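Local coordinates for transcriptional regulator, IclR family (Alicyclobacillus acidocaldarius subsp. acidocaldarius, PDB 5TJJ), which probably acts as a DNA-binding transcriptional regulator of the IclR family, pairing a helix-turn-helix domain with a GAF-like C-terminal domain, at residues 108-121 with 133-146. Sequence-based numbering, arbitrary orientation.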
loop_
_atom_site.group_PDB
_atom_site.type_symbol
_atom_site.label_atom_id
_atom_site.label_comp_id
_atom_site.label_asym_id
_atom_site.label_seq_id
_atom_site.Cartn_x
_atom_site.Cartn_y
_atom_site.Cartn_z
ATOM N N VAL A 108 -15.181 -9.100 -11.430
ATOM C CA VAL A 108 -15.850 -8.155 -12.343
ATOM C C VAL A 108 -15.541 -6.700 -11.973
ATOM O O VAL A 108 -15.609 -6.319 -10.810
ATOM C CB VAL A 108 -17.365 -8.354 -12.295
ATOM C CG1 VAL A 108 -18.019 -7.639 -13.448
ATOM C CG2 VAL A 108 -17.696 -9.846 -12.290
ATOM N N LYS A 109 -15.260 -5.873 -12.968
ATOM C CA LYS A 109 -14.895 -4.480 -12.710
ATOM C C LYS A 109 -15.798 -3.543 -13.469
ATOM O O LYS A 109 -16.120 -3.787 -14.620
ATOM C CB LYS A 109 -13.478 -4.252 -13.170
ATOM C CG LYS A 109 -13.089 -2.807 -13.298
ATOM C CD LYS A 109 -11.595 -2.697 -13.369
ATOM C CE LYS A 109 -11.183 -1.264 -13.610
ATOM N NZ LYS A 109 -9.729 -1.183 -13.339
ATOM N N ARG A 110 -16.124 -2.426 -12.851
ATOM C CA ARG A 110 -16.932 -1.427 -13.505
ATOM C C ARG A 110 -16.126 -0.604 -14.517
ATOM O O ARG A 110 -14.973 -0.263 -14.270
ATOM C CB ARG A 110 -17.522 -0.491 -12.476
ATOM C CG ARG A 110 -18.776 0.199 -12.961
ATOM C CD ARG A 110 -19.097 1.422 -12.134
ATOM N NE ARG A 110 -19.755 1.079 -10.880
ATOM C CZ ARG A 110 -21.069 1.174 -10.642
ATOM N NH1 ARG A 110 -21.518 0.830 -9.432
ATOM N NH2 ARG A 110 -21.941 1.589 -11.586
ATOM N N LEU A 111 -16.742 -0.314 -15.664
ATOM C CA LEU A 111 -16.206 0.659 -16.622
ATOM C C LEU A 111 -17.117 1.865 -16.700
ATOM O O LEU A 111 -18.201 1.890 -16.111
ATOM C CB LEU A 111 -16.053 0.042 -18.011
ATOM C CG LEU A 111 -15.103 -1.147 -18.100
ATOM C CD1 LEU A 111 -15.176 -1.761 -19.480
ATOM C CD2 LEU A 111 -13.684 -0.750 -17.762
ATOM N N ARG A 112 -16.660 2.870 -17.429
ATOM C CA ARG A 112 -17.519 3.968 -17.830
ATOM C C ARG A 112 -18.562 3.487 -18.864
ATOM O O ARG A 112 -18.409 2.452 -19.503
ATOM C CB ARG A 112 -16.689 5.156 -18.358
ATOM C CG ARG A 112 -15.753 5.762 -17.312
ATOM C CD ARG A 112 -14.871 6.887 -17.856
ATOM N NE ARG A 112 -15.322 8.236 -17.464
ATOM C CZ ARG A 112 -16.085 9.070 -18.195
ATOM N NH1 ARG A 112 -16.552 8.716 -19.404
ATOM N NH2 ARG A 112 -16.392 10.276 -17.703
ATOM N N ASP A 113 -19.644 4.242 -18.966
ATOM C CA ASP A 113 -20.684 4.065 -19.954
ATOM C C ASP A 113 -21.493 2.773 -19.772
ATOM O O ASP A 113 -21.791 2.057 -20.725
ATOM C CB ASP A 113 -20.094 4.266 -21.363
ATOM C CG ASP A 113 -19.570 5.709 -21.572
ATOM O OD1 ASP A 113 -19.682 6.562 -20.637
ATOM O OD2 ASP A 113 -19.061 5.993 -22.683
ATOM N N ASP A 114 -21.883 2.539 -18.521
ATOM C CA ASP A 114 -22.799 1.464 -18.125
ATOM C C ASP A 114 -22.341 0.056 -18.533
ATOM O O ASP A 114 -23.164 -0.799 -18.807
ATOM C CB ASP A 114 -24.214 1.762 -18.629
ATOM C CG ASP A 114 -24.782 3.082 -18.073
ATOM O OD1 ASP A 114 -24.576 3.404 -16.878
ATOM O OD2 ASP A 114 -25.463 3.803 -18.833
ATOM N N ARG A 115 -21.031 -0.161 -18.577
ATOM C CA ARG A 115 -20.480 -1.469 -18.876
ATOM C C ARG A 115 -19.749 -2.000 -17.657
ATOM O O ARG A 115 -19.278 -1.243 -16.794
ATOM C CB ARG A 115 -19.475 -1.457 -20.049
ATOM C CG ARG A 115 -19.887 -0.790 -21.349
ATOM C CD ARG A 115 -21.010 -1.516 -22.060
ATOM N NE ARG A 115 -20.542 -2.699 -22.791
ATOM C CZ ARG A 115 -21.319 -3.478 -23.557
ATOM N NH1 ARG A 115 -22.627 -3.201 -23.710
ATOM N NH2 ARG A 115 -20.789 -4.543 -24.172
ATOM N N VAL A 116 -19.619 -3.321 -17.632
ATOM C CA VAL A 116 -18.737 -4.027 -16.700
ATOM C C VAL A 116 -17.883 -4.978 -17.498
ATOM O O VAL A 116 -18.269 -5.339 -18.616
ATOM C CB VAL A 116 -19.515 -4.796 -15.615
ATOM C CG1 VAL A 116 -20.305 -3.819 -14.743
ATOM C CG2 VAL A 116 -20.451 -5.824 -16.189
ATOM N N ILE A 117 -16.762 -5.412 -16.914
ATOM C CA ILE A 117 -15.838 -6.322 -17.592
ATOM C C ILE A 117 -15.264 -7.403 -16.651
ATOM O O ILE A 117 -14.919 -7.125 -15.496
ATOM C CB ILE A 117 -14.735 -5.520 -18.317
ATOM C CG1 ILE A 117 -13.886 -6.404 -19.216
ATOM C CG2 ILE A 117 -13.840 -4.782 -17.341
ATOM C CD1 ILE A 117 -12.823 -5.637 -19.997
ATOM N N TYR A 118 -15.198 -8.643 -17.143
ATOM C CA TYR A 118 -14.425 -9.693 -16.476
ATOM C C TYR A 118 -12.926 -9.373 -16.576
ATOM O O TYR A 118 -12.405 -9.174 -17.671
ATOM C CB TYR A 118 -14.682 -11.051 -17.120
ATOM C CG TYR A 118 -16.030 -11.686 -16.863
ATOM C CD1 TYR A 118 -16.936 -11.155 -15.939
ATOM C CD2 TYR A 118 -16.392 -12.857 -17.537
ATOM C CE1 TYR A 118 -18.159 -11.756 -15.703
ATOM C CE2 TYR A 118 -17.617 -13.482 -17.302
ATOM C CZ TYR A 118 -18.504 -12.926 -16.373
ATOM O OH TYR A 118 -19.749 -13.508 -16.107
ATOM N N ILE A 119 -12.254 -9.289 -15.433
ATOM C CA ILE A 119 -10.803 -9.044 -15.393
ATOM C C ILE A 119 -9.976 -10.228 -14.868
ATOM O O ILE A 119 -8.772 -10.184 -14.883
ATOM C CB ILE A 119 -10.470 -7.739 -14.645
ATOM C CG1 ILE A 119 -10.930 -7.777 -13.200
ATOM C CG2 ILE A 119 -11.129 -6.542 -15.323
ATOM C CD1 ILE A 119 -10.231 -6.739 -12.325
ATOM N N GLY A 120 -10.618 -11.302 -14.445
ATOM C CA GLY A 120 -9.895 -12.493 -14.003
ATOM C C GLY A 120 -10.884 -13.584 -13.652
ATOM O O GLY A 120 -12.029 -13.284 -13.378
ATOM N N SER A 121 -10.446 -14.838 -13.718
ATOM C CA SER A 121 -11.240 -15.978 -13.288
ATOM C C SER A 121 -10.359 -17.040 -12.674
ATOM O O SER A 121 -9.161 -17.018 -12.820
ATOM C CB SER A 121 -12.008 -16.604 -14.461
ATOM O OG SER A 121 -11.097 -17.232 -15.341
ATOM N N VAL A 133 -14.804 -18.733 -18.792
ATOM C CA VAL A 133 -15.268 -17.415 -19.215
ATOM C C VAL A 133 -14.150 -16.696 -19.926
ATOM O O VAL A 133 -12.980 -16.975 -19.711
ATOM C CB VAL A 133 -15.697 -16.492 -18.035
ATOM C CG1 VAL A 133 -16.891 -17.053 -17.313
ATOM C CG2 VAL A 133 -14.567 -16.233 -17.055
ATOM N N SER A 134 -14.504 -15.722 -20.738
ATOM C CA SER A 134 -13.487 -14.938 -21.426
ATOM C C SER A 134 -13.155 -13.679 -20.621
ATOM O O SER A 134 -13.970 -12.736 -20.521
ATOM C CB SER A 134 -13.975 -14.607 -22.830
ATOM O OG SER A 134 -14.638 -15.745 -23.373
ATOM N N VAL A 135 -11.965 -13.679 -20.031
ATOM C CA VAL A 135 -11.363 -12.454 -19.528
ATOM C C VAL A 135 -11.381 -11.409 -20.666
ATOM O O VAL A 135 -10.895 -11.660 -21.789
ATOM C CB VAL A 135 -9.943 -12.708 -18.944
ATOM C CG1 VAL A 135 -9.228 -11.421 -18.589
ATOM C CG2 VAL A 135 -10.047 -13.573 -17.684
ATOM N N GLY A 136 -11.997 -10.266 -20.375
ATOM C CA GLY A 136 -12.183 -9.202 -21.351
ATOM C C GLY A 136 -13.607 -9.015 -21.841
ATOM O O GLY A 136 -13.924 -7.965 -22.391
ATOM N N GLN A 137 -14.476 -10.001 -21.639
ATOM C CA GLN A 137 -15.864 -9.837 -22.030
ATOM C C GLN A 137 -16.527 -8.736 -21.212
ATOM O O GLN A 137 -16.401 -8.705 -19.984
ATOM C CB GLN A 137 -16.655 -11.131 -21.874
ATOM C CG GLN A 137 -17.893 -11.179 -22.773
ATOM C CD GLN A 137 -18.741 -12.436 -22.582
ATOM O OE1 GLN A 137 -18.421 -13.321 -21.771
ATOM N NE2 GLN A 137 -19.837 -12.518 -23.327
ATOM N N GLN A 138 -17.224 -7.852 -21.915
ATOM C CA GLN A 138 -17.942 -6.752 -21.327
ATOM C C GLN A 138 -19.429 -7.015 -21.368
ATOM O O GLN A 138 -19.923 -7.676 -22.278
ATOM C CB GLN A 138 -17.662 -5.457 -22.069
ATOM C CG GLN A 138 -16.190 -5.147 -22.288
ATOM C CD GLN A 138 -15.973 -3.735 -22.804
ATOM O OE1 GLN A 138 -16.714 -2.807 -22.465
ATOM N NE2 GLN A 138 -14.962 -3.566 -23.625
ATOM N N PHE A 139 -20.132 -6.477 -20.378
ATOM C CA PHE A 139 -21.572 -6.640 -20.231
ATOM C C PHE A 139 -22.203 -5.327 -19.785
ATOM O O PHE A 139 -21.510 -4.448 -19.265
ATOM C CB PHE A 139 -21.878 -7.641 -19.128
ATOM C CG PHE A 139 -21.186 -8.945 -19.281
ATOM C CD1 PHE A 139 -21.758 -9.957 -20.014
ATOM C CD2 PHE A 139 -19.965 -9.167 -18.661
ATOM C CE1 PHE A 139 -21.127 -11.183 -20.144
ATOM C CE2 PHE A 139 -19.330 -10.386 -18.773
ATOM C CZ PHE A 139 -19.910 -11.399 -19.520
ATOM N N PRO A 140 -23.527 -5.207 -19.951
ATOM C CA PRO A 140 -24.192 -4.064 -19.352
ATOM C C PRO A 140 -24.198 -4.184 -17.832
ATOM O O PRO A 140 -24.278 -5.302 -17.289
ATOM C CB PRO A 140 -25.612 -4.161 -19.900
ATOM C CG PRO A 140 -25.803 -5.621 -20.101
ATOM C CD PRO A 140 -24.484 -6.093 -20.641
ATOM N N VAL A 141 -24.097 -3.027 -17.180
ATOM C CA VAL A 141 -24.088 -2.908 -15.732
ATOM C C VAL A 141 -25.329 -3.478 -15.031
ATOM O O VAL A 141 -25.233 -3.824 -13.861
ATOM C CB VAL A 141 -23.867 -1.435 -15.272
ATOM C CG1 VAL A 141 -25.071 -0.538 -15.626
ATOM C CG2 VAL A 141 -23.521 -1.362 -13.773
ATOM N N TYR A 142 -26.467 -3.577 -15.719
ATOM C CA TYR A 142 -27.672 -4.221 -15.156
ATOM C C TYR A 142 -27.765 -5.756 -15.260
ATOM O O TYR A 142 -28.686 -6.369 -14.677
ATOM C CB TYR A 142 -28.956 -3.611 -15.755
ATOM C CG TYR A 142 -29.059 -3.582 -17.272
ATOM C CD1 TYR A 142 -29.425 -4.719 -17.982
ATOM C CD2 TYR A 142 -28.825 -2.396 -17.989
ATOM C CE1 TYR A 142 -29.527 -4.697 -19.373
ATOM C CE2 TYR A 142 -28.925 -2.364 -19.379
ATOM C CZ TYR A 142 -29.282 -3.517 -20.068
ATOM O OH TYR A 142 -29.393 -3.521 -21.442
ATOM N N GLY A 143 -26.845 -6.377 -15.999
ATOM C CA GLY A 143 -26.980 -7.786 -16.359
ATOM C C GLY A 143 -26.696 -8.731 -15.204
ATOM O O GLY A 143 -25.589 -8.745 -14.650
ATOM N N ALA A 144 -27.710 -9.495 -14.812
ATOM C CA ALA A 144 -27.537 -10.675 -13.944
ATOM C C ALA A 144 -27.065 -10.303 -12.512
ATOM O O ALA A 144 -27.108 -9.126 -12.137
ATOM C CB ALA A 144 -26.599 -11.692 -14.622
ATOM N N ALA A 145 -26.634 -11.291 -11.724
ATOM C CA ALA A 145 -26.273 -11.077 -10.319
ATOM C C ALA A 145 -25.215 -9.997 -10.105
ATOM O O ALA A 145 -25.357 -9.132 -9.211
ATOM C CB ALA A 145 -25.826 -12.382 -9.672
ATOM N N PHE A 146 -24.169 -10.043 -10.923
ATOM C CA PHE A 146 -23.071 -9.097 -10.772
ATOM C C PHE A 146 -23.437 -7.658 -11.147
ATOM O O PHE A 146 -22.897 -6.725 -10.539
ATOM C CB PHE A 146 -21.776 -9.551 -11.467
ATOM C CG PHE A 146 -21.907 -9.801 -12.921
ATOM C CD1 PHE A 146 -21.925 -8.749 -13.823
ATOM C CD2 PHE A 146 -21.983 -11.105 -13.406
ATOM C CE1 PHE A 146 -22.042 -8.988 -15.186
ATOM C CE2 PHE A 146 -22.092 -11.345 -14.765
ATOM C CZ PHE A 146 -22.108 -10.285 -15.656
#
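The short edge strand 138-140 of the GAF-like sheet lies antiparallel against strand 115-121, the two segment axes approaching to 4.4 Å. Val116 and Phe139 form the hydrogen-bonded pair: Val116 N donates to Phe139 O at 2.7 Å, and Phe139 N returns the bond to Val116 O at 2.8 Å. Before strand 138-140 begins, the ladder continues: Gln137 O accepts from Tyr118 N, while Tyr118 O accepts from Gly136 N inside the type II turn Ser134-Gln137. At the other end Val141 N reaches Asp114 O at 2.9 Å, 50° above the carbonyl plane, where the second strand bends into the type I turn Pro140-Gly143.

On the face carrying Val116 and Phe139, Tyr118, Phe139 and Phe146 form an aromatic cluster, with valines packed around it. Phe139 presents its edge to Tyr118, with Phe139 CE2 3.5 Å above the plane of the Tyr118 ring, over its centre, and the planes 55° apart. Tyr118 in turn directs its own edge at the face of Phe146 in an offset edge-to-face pair, its OH 3.5 Å from Phe146 CE2. Val133 CG1 meets Tyr118 CE2 at 3.6 Å. With CG1 anti to the carbonyl carbon (chi1 -63°), Val116 CG2 falls between the backbone N and the carbonyl carbon and touches Phe139 CB and, at 3.7 Å, Phe146 CE1. Phe150 of helix 144-151 also packs on Val116 and Val141.

Ile117 and Gln138 lie on the opposite face, their CG1 and CG in contact. Five backbone bonds thus fix the alignment of the chains, whereas ring edge-to-face and valine contacts, rather than hydrogen bonds, join the sheet to the start of helix 144-151.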